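Local atomic coordinates of putative nitroreductase (Thermotoga maritima, PDB entry 1VKW), a protein that probably acts as an oxidoreductase of the FMN-dependent nitroreductase type. Residues A[77-88]-A[100-111]; A[168-178]-A[207-216]. All blocks are in the same frame, centred on the assembly; numbering follows the deposited sequence.

Interaction 1. Residues A[77-88]-A[100-111]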
loop_
_atom_site.group_PDB
_atom_site.type_symbol
_atom_site.label_atom_id
_atom_site.label_comp_id
_atom_site.label_asym_id
_atom_site.label_seq_id
_atom_site.Cartn_x
_atom_site.Cartn_y
_atom_site.Cartn_z
ATOM N N LEU A 77 -11.318 8.772 0.903
ATOM C CA LEU A 77 -10.171 8.614 0.012
ATOM C C LEU A 77 -8.936 8.057 0.745
ATOM O O LEU A 77 -8.180 7.280 0.168
ATOM C CB LEU A 77 -9.847 9.929 -0.692
ATOM C CG LEU A 77 -10.817 10.309 -1.816
ATOM C CD1 LEU A 77 -10.581 11.742 -2.230
ATOM C CD2 LEU A 77 -10.691 9.374 -3.010
ATOM N N VAL A 78 -8.735 8.450 2.002
ATOM C CA VAL A 78 -7.701 7.817 2.852
ATOM C C VAL A 78 -7.983 6.312 2.945
ATOM O O VAL A 78 -7.070 5.494 2.813
ATOM C CB VAL A 78 -7.626 8.474 4.264
ATOM C CG1 VAL A 78 -6.728 7.692 5.203
ATOM C CG2 VAL A 78 -7.108 9.878 4.164
ATOM N N GLU A 79 -9.255 5.965 3.148
ATOM C CA GLU A 79 -9.715 4.580 3.171
ATOM C C GLU A 79 -9.336 3.858 1.890
ATOM O O GLU A 79 -8.837 2.734 1.939
ATOM C CB GLU A 79 -11.249 4.532 3.357
ATOM C CG GLU A 79 -11.788 3.190 3.828
ATOM C CD GLU A 79 -11.396 2.885 5.264
ATOM O OE1 GLU A 79 -11.997 3.479 6.187
ATOM O OE2 GLU A 79 -10.492 2.054 5.468
ATOM N N TYR A 80 -9.587 4.502 0.748
ATOM C CA TYR A 80 -9.253 3.927 -0.559
ATOM C C TYR A 80 -7.751 3.632 -0.667
ATOM O O TYR A 80 -7.350 2.523 -1.029
ATOM C CB TYR A 80 -9.723 4.842 -1.700
ATOM C CG TYR A 80 -9.808 4.127 -3.039
ATOM C CD1 TYR A 80 -10.979 3.500 -3.439
ATOM C CD2 TYR A 80 -8.706 4.051 -3.889
ATOM C CE1 TYR A 80 -11.059 2.827 -4.650
ATOM C CE2 TYR A 80 -8.783 3.379 -5.115
ATOM C CZ TYR A 80 -9.964 2.766 -5.484
ATOM O OH TYR A 80 -10.057 2.092 -6.688
ATOM N N GLY A 81 -6.926 4.617 -0.325
ATOM C CA GLY A 81 -5.478 4.433 -0.297
ATOM C C GLY A 81 -5.029 3.365 0.683
ATOM O O GLY A 81 -4.191 2.534 0.357
ATOM N N PHE A 82 -5.620 3.371 1.875
ATOM C CA PHE A 82 -5.250 2.444 2.951
ATOM C C PHE A 82 -5.537 0.983 2.574
ATOM O O PHE A 82 -4.663 0.117 2.675
ATOM C CB PHE A 82 -5.995 2.838 4.233
ATOM C CG PHE A 82 -5.566 2.068 5.457
ATOM C CD1 PHE A 82 -4.310 2.283 6.028
ATOM C CD2 PHE A 82 -6.415 1.135 6.043
ATOM C CE1 PHE A 82 -3.910 1.577 7.167
ATOM C CE2 PHE A 82 -6.018 0.419 7.173
ATOM C CZ PHE A 82 -4.760 0.641 7.736
ATOM N N GLN A 83 -6.753 0.722 2.104
ATOM C CA GLN A 83 -7.133 -0.627 1.702
ATOM C C GLN A 83 -6.476 -1.028 0.393
ATOM O O GLN A 83 -6.051 -2.170 0.239
ATOM C CB GLN A 83 -8.655 -0.755 1.608
ATOM C CG GLN A 83 -9.330 -0.722 2.962
ATOM C CD GLN A 83 -10.843 -0.676 2.872
ATOM O OE1 GLN A 83 -11.445 -1.314 2.010
ATOM N NE2 GLN A 83 -11.461 0.080 3.769
ATOM N N GLY A 84 -6.408 -0.085 -0.541
ATOM C CA GLY A 84 -5.817 -0.307 -1.854
ATOM C C GLY A 84 -4.348 -0.704 -1.804
ATOM O O GLY A 84 -3.919 -1.601 -2.528
ATOM N N GLU A 85 -3.571 -0.052 -0.945
ATOM C CA GLU A 85 -2.165 -0.407 -0.822
ATOM C C GLU A 85 -1.979 -1.765 -0.133
ATOM O O GLU A 85 -1.029 -2.476 -0.446
ATOM C CB GLU A 85 -1.365 0.710 -0.154
ATOM C CG GLU A 85 0.150 0.497 -0.139
ATOM C CD GLU A 85 0.831 0.520 -1.503
ATOM O OE1 GLU A 85 0.155 0.703 -2.535
ATOM O OE2 GLU A 85 2.076 0.363 -1.547
ATOM N N GLN A 86 -2.893 -2.153 0.764
ATOM C CA GLN A 86 -2.866 -3.506 1.319
ATOM C C GLN A 86 -2.975 -4.552 0.210
ATOM O O GLN A 86 -2.260 -5.563 0.215
ATOM C CB GLN A 86 -3.979 -3.696 2.357
ATOM C CG GLN A 86 -3.646 -3.041 3.699
ATOM C CD GLN A 86 -4.791 -3.125 4.675
ATOM O OE1 GLN A 86 -5.028 -4.180 5.263
ATOM N NE2 GLN A 86 -5.522 -2.023 4.837
ATOM N N ILE A 87 -3.863 -4.294 -0.744
ATOM C CA ILE A 87 -4.044 -5.183 -1.898
ATOM C C ILE A 87 -2.802 -5.202 -2.803
ATOM O O ILE A 87 -2.362 -6.278 -3.242
ATOM C CB ILE A 87 -5.311 -4.780 -2.695
ATOM C CG1 ILE A 87 -6.560 -4.924 -1.808
ATOM C CG2 ILE A 87 -5.448 -5.632 -3.951
ATOM C CD1 ILE A 87 -7.789 -4.199 -2.342
ATOM N N VAL A 88 -2.242 -4.019 -3.065
ATOM C CA VAL A 88 -0.998 -3.887 -3.847
ATOM C C VAL A 88 0.113 -4.732 -3.256
ATOM O O VAL A 88 0.784 -5.488 -3.964
ATOM C CB VAL A 88 -0.526 -2.409 -3.923
ATOM C CG1 VAL A 88 0.925 -2.303 -4.407
ATOM C CG2 VAL A 88 -1.431 -1.615 -4.837
ATOM N N TRP A 100 -0.606 2.251 -9.774
ATOM C CA TRP A 100 -1.759 3.071 -9.435
ATOM C C TRP A 100 -2.131 3.980 -10.607
ATOM O O TRP A 100 -1.390 4.903 -10.940
ATOM C CB TRP A 100 -1.439 3.935 -8.210
ATOM C CG TRP A 100 -1.495 3.212 -6.902
ATOM C CD1 TRP A 100 -0.484 2.519 -6.287
ATOM C CD2 TRP A 100 -2.620 3.135 -6.025
ATOM N NE1 TRP A 100 -0.916 2.015 -5.084
ATOM C CE2 TRP A 100 -2.227 2.379 -4.896
ATOM C CE3 TRP A 100 -3.932 3.632 -6.076
ATOM C CZ2 TRP A 100 -3.096 2.102 -3.841
ATOM C CZ3 TRP A 100 -4.790 3.365 -5.023
ATOM C CH2 TRP A 100 -4.369 2.607 -3.921
HETATM N N MSE A 101 -3.283 3.740 -11.214
HETATM C CA MSE A 101 -3.691 4.496 -12.393
HETATM C C MSE A 101 -4.895 5.391 -12.097
HETATM O O MSE A 101 -5.921 4.916 -11.620
HETATM C CB MSE A 101 -4.030 3.526 -13.521
HETATM C CG MSE A 101 -2.834 2.797 -14.113
HETATM SE SE MSE A 101 -2.525 3.260 -15.989
HETATM C CE MSE A 101 -4.222 2.627 -16.752
ATOM N N ALA A 102 -4.759 6.682 -12.394
ATOM C CA ALA A 102 -5.868 7.633 -12.293
ATOM C C ALA A 102 -6.700 7.618 -13.579
ATOM O O ALA A 102 -6.907 8.662 -14.197
ATOM C CB ALA A 102 -5.331 9.040 -12.033
ATOM N N ARG A 103 -7.179 6.436 -13.972
ATOM C CA ARG A 103 -7.868 6.249 -15.257
ATOM C C ARG A 103 -9.367 6.026 -15.058
ATOM O O ARG A 103 -10.153 6.973 -15.171
ATOM C CB ARG A 103 -7.247 5.076 -16.025
ATOM N N SER A 104 -9.750 4.777 -14.775
ATOM C CA SER A 104 -11.133 4.399 -14.440
ATOM C C SER A 104 -12.149 4.635 -15.569
ATOM O O SER A 104 -12.290 5.760 -16.055
ATOM C CB SER A 104 -11.594 5.127 -13.170
ATOM N N PRO A 105 -12.865 3.584 -15.978
ATOM C CA PRO A 105 -13.980 3.738 -16.911
ATOM C C PRO A 105 -15.268 4.175 -16.204
ATOM O O PRO A 105 -16.209 4.621 -16.865
ATOM C CB PRO A 105 -14.130 2.338 -17.515
ATOM C CG PRO A 105 -13.618 1.402 -16.472
ATOM C CD PRO A 105 -12.672 2.175 -15.587
ATOM N N HIS A 106 -15.299 4.041 -14.876
ATOM C CA HIS A 106 -16.402 4.544 -14.059
ATOM C C HIS A 106 -16.007 5.894 -13.451
ATOM O O HIS A 106 -14.902 6.027 -12.919
ATOM C CB HIS A 106 -16.744 3.549 -12.964
ATOM N N PRO A 107 -16.900 6.884 -13.509
ATOM C CA PRO A 107 -16.581 8.244 -13.064
ATOM C C PRO A 107 -16.635 8.479 -11.546
ATOM O O PRO A 107 -16.552 9.631 -11.110
ATOM C CB PRO A 107 -17.649 9.087 -13.765
ATOM C CG PRO A 107 -18.832 8.183 -13.831
ATOM C CD PRO A 107 -18.286 6.790 -14.005
ATOM N N ASP A 108 -16.774 7.413 -10.754
ATOM C CA ASP A 108 -16.779 7.512 -9.294
ATOM C C ASP A 108 -15.663 6.664 -8.675
ATOM O O ASP A 108 -15.744 6.277 -7.507
ATOM C CB ASP A 108 -18.136 7.071 -8.742
ATOM N N VAL A 109 -14.626 6.391 -9.463
ATOM C CA VAL A 109 -13.476 5.606 -9.023
ATOM C C VAL A 109 -12.245 6.522 -9.075
ATOM O O VAL A 109 -11.917 7.040 -10.142
ATOM C CB VAL A 109 -13.288 4.345 -9.913
ATOM C CG1 VAL A 109 -12.025 3.581 -9.555
ATOM C CG2 VAL A 109 -14.493 3.430 -9.790
ATOM N N PRO A 110 -11.575 6.739 -7.940
ATOM C CA PRO A 110 -10.428 7.661 -7.895
ATOM C C PRO A 110 -9.223 7.159 -8.698
ATOM O O PRO A 110 -8.623 7.909 -9.471
ATOM C CB PRO A 110 -10.077 7.733 -6.396
ATOM C CG PRO A 110 -11.173 7.037 -5.669
ATOM C CD PRO A 110 -11.836 6.122 -6.625
ATOM N N TYR A 111 -8.874 5.897 -8.495
ATOM C CA TYR A 111 -7.762 5.279 -9.192
ATOM C C TYR A 111 -8.093 3.820 -9.470
ATOM O O TYR A 111 -8.880 3.208 -8.747
ATOM C CB TYR A 111 -6.489 5.334 -8.334
ATOM C CG TYR A 111 -5.994 6.724 -7.987
ATOM C CD1 TYR A 111 -5.069 7.378 -8.795
ATOM C CD2 TYR A 111 -6.434 7.374 -6.838
ATOM C CE1 TYR A 111 -4.603 8.652 -8.473
ATOM C CE2 TYR A 111 -5.979 8.647 -6.507
ATOM C CZ TYR A 111 -5.062 9.282 -7.324
ATOM O OH TYR A 111 -4.611 10.546 -6.999
#
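Leu-77 meets Pro-110 near the start of this helix-to-loop contact. Its CD2 methyl reaches CG of the Pro-110 ring at 3.6 Å. One turn on, Tyr-80 makes the largest contribution from the helix. Its CG is anti to the backbone N (chi1 -162°), which sends the ring out to the loop. CD of Pro-110 lies over one face of that ring, offset toward the rim, in a CH-pi contact 4.1 Å from the centroid. The rim of the Tyr-80 ring meets the rim of the indole, CE2 to CZ3 of Trp-100 at 4.0 Å. The phenol OH donates to the backbone O of Tyr-111 at 2.6 Å; the C=O...O angle is 164°, close to straight. Tyr-80 OH is also hydrogen-bonded to Ala-68 N.

Gly-81 and Gly-84 present bare backbone to the indole. CZ2 of Trp-100 comes within 3.7 Å of Gly-84 C. Glu-85, bent at chi2 (66°), brings OE1 to NE1 of Trp-100 at 3.1 Å. The bond lies close to the indole plane and comes end-on to the C-O bond. Val-88 CG2 closes the row, 3.7 Å from Trp-100 NE1.

The two hydrogen bonds tie polar groups into an otherwise apolar join of helix 74-93 to the end of strand 97-101 and its following loop. Glu-85 is held by His-189 of helix 180-198 through OE2, so its bond to NE1 should help set the rotation of the indole.

Interaction 2. Residues A[168-178]-A[207-216]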
loop_
_atom_site.group_PDB
_atom_site.type_symbol
_atom_site.label_atom_id
_atom_site.label_comp_id
_atom_site.label_asym_id
_atom_site.label_seq_id
_atom_site.Cartn_x
_atom_site.Cartn_y
_atom_site.Cartn_z
ATOM N N TYR A 168 7.122 11.599 14.935
ATOM C CA TYR A 168 7.146 10.574 15.956
ATOM C C TYR A 168 7.085 11.277 17.313
ATOM O O TYR A 168 7.893 12.181 17.578
ATOM C CB TYR A 168 8.439 9.762 15.828
ATOM C CG TYR A 168 8.704 8.847 16.993
ATOM C CD1 TYR A 168 7.879 7.763 17.250
ATOM C CD2 TYR A 168 9.793 9.065 17.836
ATOM C CE1 TYR A 168 8.128 6.919 18.328
ATOM C CE2 TYR A 168 10.043 8.247 18.902
ATOM C CZ TYR A 168 9.213 7.173 19.146
ATOM O OH TYR A 168 9.484 6.354 20.204
ATOM N N THR A 169 6.153 10.867 18.169
ATOM C CA THR A 169 5.982 11.516 19.479
ATOM C C THR A 169 6.340 10.670 20.699
ATOM O O THR A 169 6.149 11.112 21.827
ATOM C CB THR A 169 4.534 11.959 19.641
ATOM O OG1 THR A 169 3.668 10.818 19.512
ATOM C CG2 THR A 169 4.139 12.898 18.533
ATOM N N GLY A 170 6.866 9.467 20.497
ATOM C CA GLY A 170 7.070 8.547 21.612
ATOM C C GLY A 170 6.088 7.397 21.511
ATOM O O GLY A 170 6.485 6.276 21.190
ATOM N N GLY A 171 4.810 7.664 21.770
ATOM C CA GLY A 171 3.767 6.639 21.633
ATOM C C GLY A 171 3.220 6.428 20.217
ATOM O O GLY A 171 2.672 5.375 19.903
ATOM N N GLU A 172 3.370 7.427 19.360
ATOM C CA GLU A 172 2.656 7.458 18.079
ATOM C C GLU A 172 3.525 7.934 16.943
ATOM O O GLU A 172 4.496 8.654 17.155
ATOM C CB GLU A 172 1.451 8.394 18.163
ATOM C CG GLU A 172 0.577 8.173 19.372
ATOM C CD GLU A 172 -0.645 9.054 19.388
ATOM O OE1 GLU A 172 -0.766 9.968 18.542
ATOM O OE2 GLU A 172 -1.494 8.816 20.259
ATOM N N LEU A 173 3.139 7.530 15.741
ATOM C CA LEU A 173 3.751 7.985 14.498
ATOM C C LEU A 173 2.605 8.624 13.758
ATOM O O LEU A 173 1.563 7.995 13.570
ATOM C CB LEU A 173 4.339 6.812 13.705
ATOM C CG LEU A 173 5.328 7.049 12.557
ATOM C CD1 LEU A 173 6.494 7.962 12.926
ATOM C CD2 LEU A 173 5.873 5.703 12.117
ATOM N N CYS A 174 2.769 9.901 13.437
ATOM C CA CYS A 174 1.733 10.687 12.773
ATOM C C CYS A 174 2.149 11.047 11.358
ATOM O O CYS A 174 3.265 11.500 11.143
ATOM C CB CYS A 174 1.447 11.952 13.574
ATOM S SG CYS A 174 0.823 11.614 15.244
ATOM N N ILE A 175 1.240 10.834 10.409
ATOM C CA ILE A 175 1.435 11.197 9.015
ATOM C C ILE A 175 0.362 12.203 8.623
ATOM O O ILE A 175 -0.833 11.931 8.780
ATOM C CB ILE A 175 1.312 9.956 8.115
ATOM C CG1 ILE A 175 2.342 8.898 8.522
ATOM C CG2 ILE A 175 1.479 10.339 6.648
ATOM C CD1 ILE A 175 2.108 7.559 7.866
ATOM N N SER A 176 0.796 13.354 8.113
ATOM C CA SER A 176 -0.101 14.387 7.599
ATOM C C SER A 176 0.132 14.584 6.106
ATOM O O SER A 176 1.280 14.539 5.632
ATOM C CB SER A 176 0.142 15.715 8.312
ATOM O OG SER A 176 0.186 15.557 9.722
ATOM N N SER A 177 -0.959 14.803 5.377
ATOM C CA SER A 177 -0.918 15.086 3.947
ATOM C C SER A 177 -2.197 15.780 3.485
ATOM O O SER A 177 -3.270 15.524 4.017
ATOM C CB SER A 177 -0.773 13.789 3.158
ATOM O OG SER A 177 -0.605 14.055 1.780
ATOM N N GLU A 178 -2.063 16.624 2.464
ATOM C CA GLU A 178 -3.199 17.220 1.749
ATOM C C GLU A 178 -3.825 16.270 0.709
ATOM O O GLU A 178 -4.842 16.605 0.091
ATOM C CB GLU A 178 -2.760 18.498 1.015
ATOM C CG GLU A 178 -1.911 19.488 1.810
ATOM C CD GLU A 178 -2.648 20.134 2.971
ATOM O OE1 GLU A 178 -3.663 19.582 3.456
ATOM O OE2 GLU A 178 -2.197 21.210 3.419
ATOM N N ARG A 207 -6.582 12.671 13.421
ATOM C CA ARG A 207 -6.240 13.817 14.260
ATOM C C ARG A 207 -6.367 15.089 13.437
ATOM O O ARG A 207 -5.623 15.286 12.475
ATOM C CB ARG A 207 -4.812 13.688 14.761
ATOM C CG ARG A 207 -4.594 12.507 15.648
ATOM C CD ARG A 207 -5.375 12.544 16.961
ATOM N NE ARG A 207 -5.166 11.298 17.691
ATOM C CZ ARG A 207 -4.065 11.002 18.373
ATOM N NH1 ARG A 207 -3.054 11.869 18.454
ATOM N NH2 ARG A 207 -3.979 9.826 18.982
ATOM N N GLY A 208 -7.312 15.949 13.807
ATOM C CA GLY A 208 -7.536 17.203 13.087
ATOM C C GLY A 208 -7.989 16.971 11.657
ATOM O O GLY A 208 -8.725 16.027 11.384
ATOM N N GLU A 209 -7.526 17.824 10.744
ATOM C CA GLU A 209 -8.068 17.887 9.380
ATOM C C GLU A 209 -7.370 16.952 8.403
ATOM O O GLU A 209 -8.006 16.445 7.484
ATOM C CB GLU A 209 -7.977 19.323 8.829
ATOM C CG GLU A 209 -8.716 20.370 9.658
ATOM C CD GLU A 209 -8.518 21.790 9.143
ATOM O OE1 GLU A 209 -8.156 21.967 7.952
ATOM O OE2 GLU A 209 -8.734 22.741 9.934
ATOM N N ASP A 210 -6.067 16.737 8.579
ATOM C CA ASP A 210 -5.284 16.032 7.554
ATOM C C ASP A 210 -4.167 15.151 8.103
ATOM O O ASP A 210 -3.162 14.932 7.435
ATOM C CB ASP A 210 -4.708 17.054 6.573
ATOM C CG ASP A 210 -3.698 17.995 7.220
ATOM O OD1 ASP A 210 -3.434 17.903 8.437
ATOM O OD2 ASP A 210 -3.106 18.867 6.564
ATOM N N THR A 211 -4.365 14.629 9.313
ATOM C CA THR A 211 -3.373 13.803 9.977
ATOM C C THR A 211 -4.028 12.539 10.481
ATOM O O THR A 211 -5.150 12.575 10.984
ATOM C CB THR A 211 -2.747 14.560 11.161
ATOM O OG1 THR A 211 -2.117 15.744 10.680
ATOM C CG2 THR A 211 -1.581 13.759 11.813
ATOM N N TYR A 212 -3.312 11.431 10.348
ATOM C CA TYR A 212 -3.701 10.171 10.966
ATOM C C TYR A 212 -2.513 9.709 11.779
ATOM O O TYR A 212 -1.386 9.734 11.291
ATOM C CB TYR A 212 -4.078 9.137 9.912
ATOM C CG TYR A 212 -5.509 9.256 9.452
ATOM C CD1 TYR A 212 -5.883 10.224 8.529
ATOM C CD2 TYR A 212 -6.494 8.418 9.957
ATOM C CE1 TYR A 212 -7.199 10.352 8.111
ATOM C CE2 TYR A 212 -7.813 8.529 9.539
ATOM C CZ TYR A 212 -8.160 9.494 8.613
ATOM O OH TYR A 212 -9.475 9.622 8.202
ATOM N N CYS A 213 -2.772 9.336 13.029
ATOM C CA CYS A 213 -1.735 8.853 13.921
ATOM C C CYS A 213 -1.930 7.383 14.187
ATOM O O CYS A 213 -3.056 6.885 14.281
ATOM C CB CYS A 213 -1.731 9.622 15.247
ATOM S SG CYS A 213 -1.213 11.352 15.091
ATOM N N LEU A 214 -0.802 6.702 14.303
ATOM C CA LEU A 214 -0.759 5.301 14.612
ATOM C C LEU A 214 -0.271 5.161 16.041
ATOM O O LEU A 214 0.842 5.580 16.354
ATOM C CB LEU A 214 0.232 4.626 13.670
ATOM C CG LEU A 214 0.021 3.170 13.322
ATOM C CD1 LEU A 214 -1.283 3.009 12.556
ATOM C CD2 LEU A 214 1.216 2.696 12.487
ATOM N N ILE A 215 -1.099 4.599 16.913
ATOM C CA ILE A 215 -0.620 4.221 18.233
ATOM C C ILE A 215 0.108 2.881 18.036
ATOM O O ILE A 215 -0.513 1.859 17.758
ATOM C CB ILE A 215 -1.756 4.129 19.263
ATOM C CG1 ILE A 215 -2.495 5.472 19.361
ATOM C CG2 ILE A 215 -1.200 3.788 20.628
ATOM C CD1 ILE A 215 -3.796 5.396 20.136
ATOM N N LEU A 216 1.425 2.914 18.182
ATOM C CA LEU A 216 2.302 1.852 17.694
ATOM C C LEU A 216 2.250 0.566 18.489
ATOM O O LEU A 216 2.185 -0.513 17.910
ATOM C CB LEU A 216 3.749 2.355 17.661
ATOM C CG LEU A 216 3.967 3.465 16.626
ATOM C CD1 LEU A 216 5.261 4.209 16.909
ATOM C CD2 LEU A 216 3.951 2.904 15.226
HETATM O O HOH W 1 -2.160 11.222 21.446
#
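Strands 172-176 and 211-215 pair antiparallel as the two central strands of a four-stranded sheet, and a cross-strand disulfide joins them. The axes of these short strand segments come within 4.5 Å. Leu-173 with Leu-214 and Ile-175 with Tyr-212 are hydrogen-bonded pairs, each with two backbone N-H...O bonds. The pairing is extended at both ends. Leu-216 N bonds to Gly-171 O, and Ser-177 N bonds to Asp-210 O at 3.0 Å.

Cys-174 and Cys-213 form a non-hydrogen-bonded pair, with CA atoms 4.1 Å apart. Both SG atoms are anti to their carbonyl carbons (chi1 -62° and -68°). They meet on one face of the sheet at 2.1 Å, Cys-174 SG to Cys-213 SG, and tie the two central strands covalently.

Glu-172 and Ser-176 flank the disulfide on that face. The extended Glu-172 chain runs alongside Ile-215, pointing the same way. Glu-172 and Arg-207 form a salt bridge. OE2 receives Arg-207 NH2 at 3.0 Å on the syn side, at the guanidinium edge. NH1 adds a weak bond to OE1. The carboxylate and guanidinium planes are 55° apart. CB of Cys-213 lies over the centre of the guanidinium face. A water donates to Glu-172 OE2 and weakly accepts from Arg-207 NH1, bridging the ion pair. Ser-176 OG and Thr-211 OG1 share a hydrogen bond of 2.5 Å. At the far end, Glu-178 OE1 and Asp-210 OD2 stand 3.2 Å apart. These like charges would repel if both are ionised.

The other face carries Leu-173, Ile-175, Tyr-212 and Leu-214. Leu-173 packs on helix 143-153, while Tyr-212 and Leu-214 pack on helix 180-198. Leu-216 touches both helices. Strand 165-168 borders 172-176, and strand 203-207 borders 211-215.

Interaction 1 comes first along the chain and closes before interaction 2 opens. Their centres lie about 22 Å apart. Each involves a different four-stranded antiparallel sheet: interaction 1 uses strand 97-101, an outermost strand within this chain, and interaction 2 lies in the middle of the other sheet. Helices 74-93 and 180-198 lie between these regions. Leu-77 and Glu-85 of interaction 1 touch helix 180-198, and the face of interaction 2 that carries Tyr-212 rests on the same helix. The contacts also meet directly, Val-78 CG1 packing 4.0 Å from Tyr-212 CE1. Tyr-212 OH bonds to Asp-75 on helix 74-93. The helices thus connect the two sheets into one single-chain body.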